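Local coordinates for VirX1 (Cyanophage Syn10, PDB 6QGM), which iodinates diverse substrates, acting as a viral halogenase of the tryptophan halogenase family, whose members are typically flavin-dependent, at residues His143-Arg148 with Leu515-Glu520; Asn152-Phe157 with Glu506-Tyr511. All coordinates share one frame; numbering follows the deposited sequence.

From the N terminus the chain passes strands 6-10 and 31-36, the first of a Rossmann-like sheet, then reaches helix 137-143 and enters the long loop that leads to helix 159-162. This loop supplies the earlier half of both contacts, His143-Arg148 first and Asn152-Phe157 soon after. About 350 residues later the chain returns on helix 494-512, whose Glu506-Tyr511 meets the second piece, and after a short linker Leu515-Glu520 meets the first. Contact 2 is thus the inner closure and contact 1 the outer. Together they fasten the two C-terminal helices to one loop. Their centres lie about 13 Å apart, and they touch where Thr147 packs on Ile154 and Phe157 and where His143 packs on Val509.

Contact 1: residues His143-Arg148 with Leu515-Glu520; sequences HNRLTR and LPTHYE
The guanidinium group of Arg145 has the methyl CG2 of Thr517 over one face, while the carbonyl oxygens of Leu515 and His143 lie at its edge. Two helix-end motifs meet here: a Schellman motif finishing helix 137-143 and a capping box opening helix 518-527. Arg145 NH1 donates to Leu515 O at 2.7 Å, in the guanidinium plane but bent at the hydrogen (136°), and to Lys513 O; NE makes a weak bond to His143 O. A bend at chi2 (-55°) folds the chain back to reach these carbonyls. The imidazole of His518 is approached obliquely by Asn144 OD1 and Leu146 CD2; its ND1 is bonded to Met267 O and its NE2 to Tyr75 N. Asn144 suits the Schellman motif because asparagine tolerates positive phi, and its OD1 accepts from Asn269 N. Thr517 suits the capping box: its OG1 accepts from Glu520 N at 3.2 Å, and Glu520 OE1 accepts in return from Thr517 N at 2.9 Å.

Backbones join in a single beta bridge at Arg145 and Thr517. It comprises His518 N to Asn144 O (2.9 Å), with the donor well above the carbonyl plane, and Leu146 N to Pro516 O (3.0 Å). Both methyls of Leu515 pack against the same side of Thr147, whose OG1 is bonded to Asn149 N: Leu515 CD1 lies 3.6 Å from Thr147 CG2, and Leu515 CD2 3.8 Å from Thr147 CB.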
loop_
_atom_site.group_PDB
_atom_site.type_symbol
_atom_site.label_atom_id
_atom_site.label_comp_id
_atom_site.label_asym_id
_atom_site.label_seq_id
_atom_site.Cartn_x
_atom_site.Cartn_y
_atom_site.Cartn_z
ATOM N N HIS B 143 -34.622 7.781 -20.618
ATOM C CA HIS B 143 -35.671 8.190 -21.595
ATOM C C HIS B 143 -35.373 7.619 -22.988
ATOM O O HIS B 143 -36.072 8.007 -23.930
ATOM C CB HIS B 143 -35.824 9.714 -21.569
ATOM C CG HIS B 143 -36.254 10.202 -20.232
ATOM N ND1 HIS B 143 -35.366 10.433 -19.213
ATOM C CD2 HIS B 143 -37.468 10.465 -19.734
ATOM C CE1 HIS B 143 -36.010 10.836 -18.142
ATOM N NE2 HIS B 143 -37.303 10.897 -18.445
ATOM N N ASN B 144 -34.386 6.720 -23.105
ATOM C CA ASN B 144 -34.084 5.960 -24.349
ATOM C C ASN B 144 -33.824 6.956 -25.494
ATOM O O ASN B 144 -34.380 6.782 -26.600
ATOM C CB ASN B 144 -35.229 4.992 -24.672
ATOM C CG ASN B 144 -34.853 3.964 -25.709
ATOM O OD1 ASN B 144 -33.762 3.385 -25.656
ATOM N ND2 ASN B 144 -35.757 3.745 -26.651
ATOM N N ARG B 145 -32.988 7.963 -25.240
ATOM C CA ARG B 145 -32.631 9.023 -26.210
ATOM C C ARG B 145 -31.130 8.962 -26.472
ATOM O O ARG B 145 -30.413 8.353 -25.669
ATOM C CB ARG B 145 -33.046 10.401 -25.689
ATOM C CG ARG B 145 -34.467 10.456 -25.159
ATOM C CD ARG B 145 -35.490 9.980 -26.172
ATOM N NE ARG B 145 -36.833 10.216 -25.678
ATOM C CZ ARG B 145 -37.627 11.186 -26.101
ATOM N NH1 ARG B 145 -37.260 12.009 -27.069
ATOM N NH2 ARG B 145 -38.823 11.331 -25.567
ATOM N N LEU B 146 -30.686 9.619 -27.542
ATOM C CA LEU B 146 -29.252 9.700 -27.900
ATOM C C LEU B 146 -28.976 11.014 -28.634
ATOM O O LEU B 146 -29.893 11.547 -29.300
ATOM C CB LEU B 146 -28.904 8.470 -28.739
ATOM C CG LEU B 146 -27.458 7.989 -28.678
ATOM C CD1 LEU B 146 -26.919 7.967 -27.263
ATOM C CD2 LEU B 146 -27.343 6.601 -29.285
ATOM N N THR B 147 -27.756 11.528 -28.486
ATOM C CA THR B 147 -27.282 12.800 -29.088
ATOM C C THR B 147 -25.756 12.751 -29.142
ATOM O O THR B 147 -25.169 12.068 -28.257
ATOM C CB THR B 147 -27.768 14.013 -28.293
ATOM O OG1 THR B 147 -27.032 15.154 -28.727
ATOM C CG2 THR B 147 -27.562 13.855 -26.810
ATOM N N ARG B 148 -25.141 13.444 -30.111
ATOM C CA ARG B 148 -23.659 13.573 -30.175
ATOM C C ARG B 148 -23.199 14.676 -29.219
ATOM O O ARG B 148 -21.984 14.748 -28.974
ATOM C CB ARG B 148 -23.190 13.827 -31.607
ATOM C CG ARG B 148 -23.395 12.639 -32.528
ATOM C CD ARG B 148 -22.260 12.452 -33.526
ATOM N NE ARG B 148 -22.447 11.233 -34.289
ATOM C CZ ARG B 148 -23.298 11.107 -35.304
ATOM N NH1 ARG B 148 -24.072 12.123 -35.657
ATOM N NH2 ARG B 148 -23.422 9.960 -35.952
ATOM N N LEU B 515 -34.814 15.261 -27.717
ATOM C CA LEU B 515 -33.718 14.533 -28.420
ATOM C C LEU B 515 -34.320 13.360 -29.189
ATOM O O LEU B 515 -35.367 12.835 -28.816
ATOM C CB LEU B 515 -32.670 14.043 -27.418
ATOM C CG LEU B 515 -31.836 15.144 -26.748
ATOM C CD1 LEU B 515 -30.946 14.560 -25.651
ATOM C CD2 LEU B 515 -30.979 15.898 -27.770
ATOM N N PRO B 516 -33.678 12.904 -30.285
ATOM C CA PRO B 516 -34.090 11.669 -30.945
ATOM C C PRO B 516 -34.003 10.450 -30.011
ATOM O O PRO B 516 -33.144 10.415 -29.145
ATOM C CB PRO B 516 -33.126 11.523 -32.129
ATOM C CG PRO B 516 -31.978 12.478 -31.842
ATOM C CD PRO B 516 -32.536 13.555 -30.942
ATOM N N THR B 517 -34.906 9.482 -30.203
ATOM C CA THR B 517 -34.895 8.166 -29.514
ATOM C C THR B 517 -33.741 7.341 -30.069
ATOM O O THR B 517 -33.344 7.600 -31.213
ATOM C CB THR B 517 -36.207 7.399 -29.703
ATOM O OG1 THR B 517 -36.313 7.072 -31.089
ATOM C CG2 THR B 517 -37.424 8.183 -29.271
ATOM N N HIS B 518 -33.244 6.381 -29.292
ATOM C CA HIS B 518 -32.189 5.404 -29.681
ATOM C C HIS B 518 -32.441 4.897 -31.110
ATOM O O HIS B 518 -31.503 4.942 -31.926
ATOM C CB HIS B 518 -32.129 4.250 -28.659
ATOM C CG HIS B 518 -31.015 3.301 -28.893
ATOM N ND1 HIS B 518 -31.070 1.990 -28.490
ATOM C CD2 HIS B 518 -29.814 3.473 -29.491
ATOM C CE1 HIS B 518 -29.949 1.389 -28.828
ATOM N NE2 HIS B 518 -29.166 2.273 -29.449
ATOM N N TYR B 519 -33.667 4.451 -31.401
ATOM C CA TYR B 519 -34.051 3.846 -32.696
ATOM C C TYR B 519 -33.923 4.909 -33.794
ATOM O O TYR B 519 -33.285 4.648 -34.833
ATOM C CB TYR B 519 -35.459 3.236 -32.618
ATOM C CG TYR B 519 -36.030 2.983 -33.984
ATOM C CD1 TYR B 519 -35.641 1.889 -34.728
ATOM C CD2 TYR B 519 -36.905 3.890 -34.559
ATOM C CE1 TYR B 519 -36.100 1.707 -36.022
ATOM C CE2 TYR B 519 -37.367 3.727 -35.852
ATOM C CZ TYR B 519 -36.970 2.622 -36.584
ATOM O OH TYR B 519 -37.441 2.408 -37.848
ATOM N N GLU B 520 -34.525 6.078 -33.567
ATOM C CA GLU B 520 -34.474 7.231 -34.507
ATOM C C GLU B 520 -33.008 7.572 -34.793
ATOM O O GLU B 520 -32.670 7.711 -35.976
ATOM C CB GLU B 520 -35.223 8.437 -33.943
ATOM C CG GLU B 520 -36.733 8.281 -33.933
ATOM C CD GLU B 520 -37.474 9.397 -33.209
ATOM O OE1 GLU B 520 -36.877 10.010 -32.295
ATOM O OE2 GLU B 520 -38.624 9.737 -33.655
#

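Contact 2: residues Asn152-Phe157 with Glu506-Tyr511; sequences NKIPNF and ESMVEY
Met508 and Tyr511, one turn apart on helix 494-512, meet the consecutive residues Lys153, Ile154 and Pro155, and no hydrogen bond crosses between the segments. The apolar contacts centre on Met508. Its chain bends at chi2 (-72°), and Met508 CE rests against the ring of Pro155 at CD and also lies 3.5 Å from Lys153 O. Met508 SD sits 4.3 Å from Ile154 CD1. Methionine suits this place because its flexible, unbranched chain can span the gap from the helix to the loop, where even the CA atoms of Ile154 and Met508 are 8.4 Å apart.

Contacts to the aromatic ring form a second group. Tyr511 reaches the loop because its chi1 (169°) turns CG away from the backbone N, and there Ile154 CD1 approaches the ring edge, 4.2 Å from Tyr511 CE2. Lys153 crosses the tyrosine at about a right angle with its aliphatic part, Lys153 CB standing 3.8 Å from Tyr511 CZ and Lys153 CD 3.6 Å from Tyr511 OH. A lysine fits such a border: its methylenes lie against the hydroxyl end of the tyrosine, CB oblique to the ring, while the extended chain carries the ammonium group away from the helix.

Backbone shape sets the loop side. Ile154 to Phe157 form a type II turn, with Pro155 at its second position, where the fixed phi of proline fits, and Asn156 at its third, with positive phi. Asn149 fastens the turn by bonding Ile154 N and Phe157 O.

Helix 137-143 lies alongside both partners, touching Met508 through Tyr139 and Phe157 through Asn137 and Leu140, so the loop and helix 494-512 share it as a neighbour.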
loop_
_atom_site.group_PDB
_atom_site.type_symbol
_atom_site.label_atom_id
_atom_site.label_comp_id
_atom_site.label_asym_id
_atom_site.label_seq_id
_atom_site.Cartn_x
_atom_site.Cartn_y
_atom_site.Cartn_z
ATOM N N ASN B 152 -22.457 21.127 -25.546
ATOM C CA ASN B 152 -22.331 20.243 -24.351
ATOM C C ASN B 152 -23.579 20.378 -23.468
ATOM O O ASN B 152 -23.423 20.599 -22.251
ATOM C CB ASN B 152 -21.091 20.585 -23.513
ATOM C CG ASN B 152 -19.794 20.074 -24.101
ATOM O OD1 ASN B 152 -18.900 20.868 -24.408
ATOM N ND2 ASN B 152 -19.666 18.754 -24.212
ATOM N N LYS B 153 -24.774 20.210 -24.050
ATOM C CA LYS B 153 -26.086 20.435 -23.377
ATOM C C LYS B 153 -26.420 19.247 -22.465
ATOM O O LYS B 153 -27.314 19.405 -21.611
ATOM C CB LYS B 153 -27.197 20.703 -24.390
ATOM C CG LYS B 153 -27.267 22.138 -24.891
ATOM C CD LYS B 153 -28.350 22.438 -25.892
ATOM C CE LYS B 153 -27.996 23.652 -26.722
ATOM N NZ LYS B 153 -29.194 24.275 -27.325
ATOM N N ILE B 154 -25.742 18.105 -22.636
ATOM C CA ILE B 154 -25.737 16.986 -21.645
ATOM C C ILE B 154 -24.394 17.046 -20.914
ATOM O O ILE B 154 -23.351 16.773 -21.501
ATOM C CB ILE B 154 -26.017 15.642 -22.345
ATOM C CG1 ILE B 154 -27.395 15.650 -23.017
ATOM C CG2 ILE B 154 -25.864 14.475 -21.373
ATOM C CD1 ILE B 154 -28.590 15.529 -22.075
ATOM N N PRO B 155 -24.357 17.487 -19.636
ATOM C CA PRO B 155 -23.095 17.740 -18.942
ATOM C C PRO B 155 -22.209 16.499 -18.809
ATOM O O PRO B 155 -22.729 15.470 -18.440
ATOM C CB PRO B 155 -23.523 18.191 -17.543
ATOM C CG PRO B 155 -24.943 18.685 -17.712
ATOM C CD PRO B 155 -25.525 17.823 -18.813
ATOM N N ASN B 156 -20.919 16.635 -19.133
ATOM C CA ASN B 156 -19.861 15.638 -18.811
ATOM C C ASN B 156 -20.112 14.316 -19.545
ATOM O O ASN B 156 -19.679 13.271 -19.042
ATOM C CB ASN B 156 -19.744 15.425 -17.295
ATOM C CG ASN B 156 -18.692 16.321 -16.664
ATOM O OD1 ASN B 156 -18.939 16.990 -15.652
ATOM N ND2 ASN B 156 -17.516 16.363 -17.271
ATOM N N PHE B 157 -20.751 14.368 -20.717
ATOM C CA PHE B 157 -21.023 13.212 -21.607
ATOM C C PHE B 157 -20.286 13.418 -22.928
ATOM O O PHE B 157 -20.469 14.473 -23.562
ATOM C CB PHE B 157 -22.520 13.080 -21.875
ATOM C CG PHE B 157 -22.885 12.077 -22.942
ATOM C CD1 PHE B 157 -22.687 10.711 -22.737
ATOM C CD2 PHE B 157 -23.433 12.503 -24.144
ATOM C CE1 PHE B 157 -23.022 9.790 -23.725
ATOM C CE2 PHE B 157 -23.776 11.577 -25.115
ATOM C CZ PHE B 157 -23.571 10.228 -24.914
ATOM N N GLU B 506 -35.994 18.415 -13.488
ATOM C CA GLU B 506 -37.279 18.594 -14.205
ATOM C C GLU B 506 -37.008 19.189 -15.587
ATOM O O GLU B 506 -37.619 18.699 -16.564
ATOM C CB GLU B 506 -38.285 19.414 -13.392
ATOM C CG GLU B 506 -38.898 18.647 -12.227
ATOM C CD GLU B 506 -39.388 17.209 -12.463
ATOM O OE1 GLU B 506 -40.057 16.946 -13.511
ATOM O OE2 GLU B 506 -39.084 16.328 -11.596
ATOM N N SER B 507 -36.085 20.146 -15.707
ATOM C CA SER B 507 -35.780 20.824 -16.994
ATOM C C SER B 507 -34.871 19.940 -17.860
ATOM O O SER B 507 -34.935 20.061 -19.097
ATOM C CB SER B 507 -35.192 22.181 -16.780
ATOM O OG SER B 507 -33.990 22.079 -16.060
ATOM N N MET B 508 -34.063 19.075 -17.245
ATOM C CA MET B 508 -33.149 18.153 -17.969
ATOM C C MET B 508 -33.982 17.073 -18.660
ATOM O O MET B 508 -33.626 16.689 -19.775
ATOM C CB MET B 508 -32.144 17.500 -17.008
ATOM C CG MET B 508 -30.789 18.106 -17.060
ATOM S SD MET B 508 -29.991 17.656 -18.586
ATOM C CE MET B 508 -28.637 18.806 -18.414
ATOM N N VAL B 509 -35.044 16.594 -18.009
ATOM C CA VAL B 509 -35.966 15.558 -18.563
ATOM C C VAL B 509 -36.693 16.167 -19.759
ATOM O O VAL B 509 -36.785 15.473 -20.795
ATOM C CB VAL B 509 -36.937 14.998 -17.505
ATOM C CG1 VAL B 509 -36.166 14.312 -16.400
ATOM C CG2 VAL B 509 -37.869 16.021 -16.891
ATOM N N GLU B 510 -37.140 17.421 -19.624
ATOM C CA GLU B 510 -37.862 18.161 -20.693
ATOM C C GLU B 510 -36.948 18.296 -21.920
ATOM O O GLU B 510 -37.445 18.073 -23.038
ATOM C CB GLU B 510 -38.364 19.524 -20.208
ATOM C CG GLU B 510 -39.403 20.112 -21.136
ATOM C CD GLU B 510 -39.742 21.584 -20.961
ATOM O OE1 GLU B 510 -39.191 22.246 -20.044
ATOM O OE2 GLU B 510 -40.563 22.065 -21.756
ATOM N N TYR B 511 -35.670 18.637 -21.733
ATOM C CA TYR B 511 -34.704 18.842 -22.849
ATOM C C TYR B 511 -34.432 17.495 -23.531
ATOM O O TYR B 511 -34.420 17.425 -24.780
ATOM C CB TYR B 511 -33.373 19.467 -22.404
ATOM C CG TYR B 511 -32.334 19.412 -23.494
ATOM C CD1 TYR B 511 -32.497 20.147 -24.657
ATOM C CD2 TYR B 511 -31.244 18.560 -23.414
ATOM C CE1 TYR B 511 -31.580 20.078 -25.691
ATOM C CE2 TYR B 511 -30.323 18.474 -24.445
ATOM C CZ TYR B 511 -30.503 19.219 -25.594
ATOM O OH TYR B 511 -29.613 19.112 -26.619
#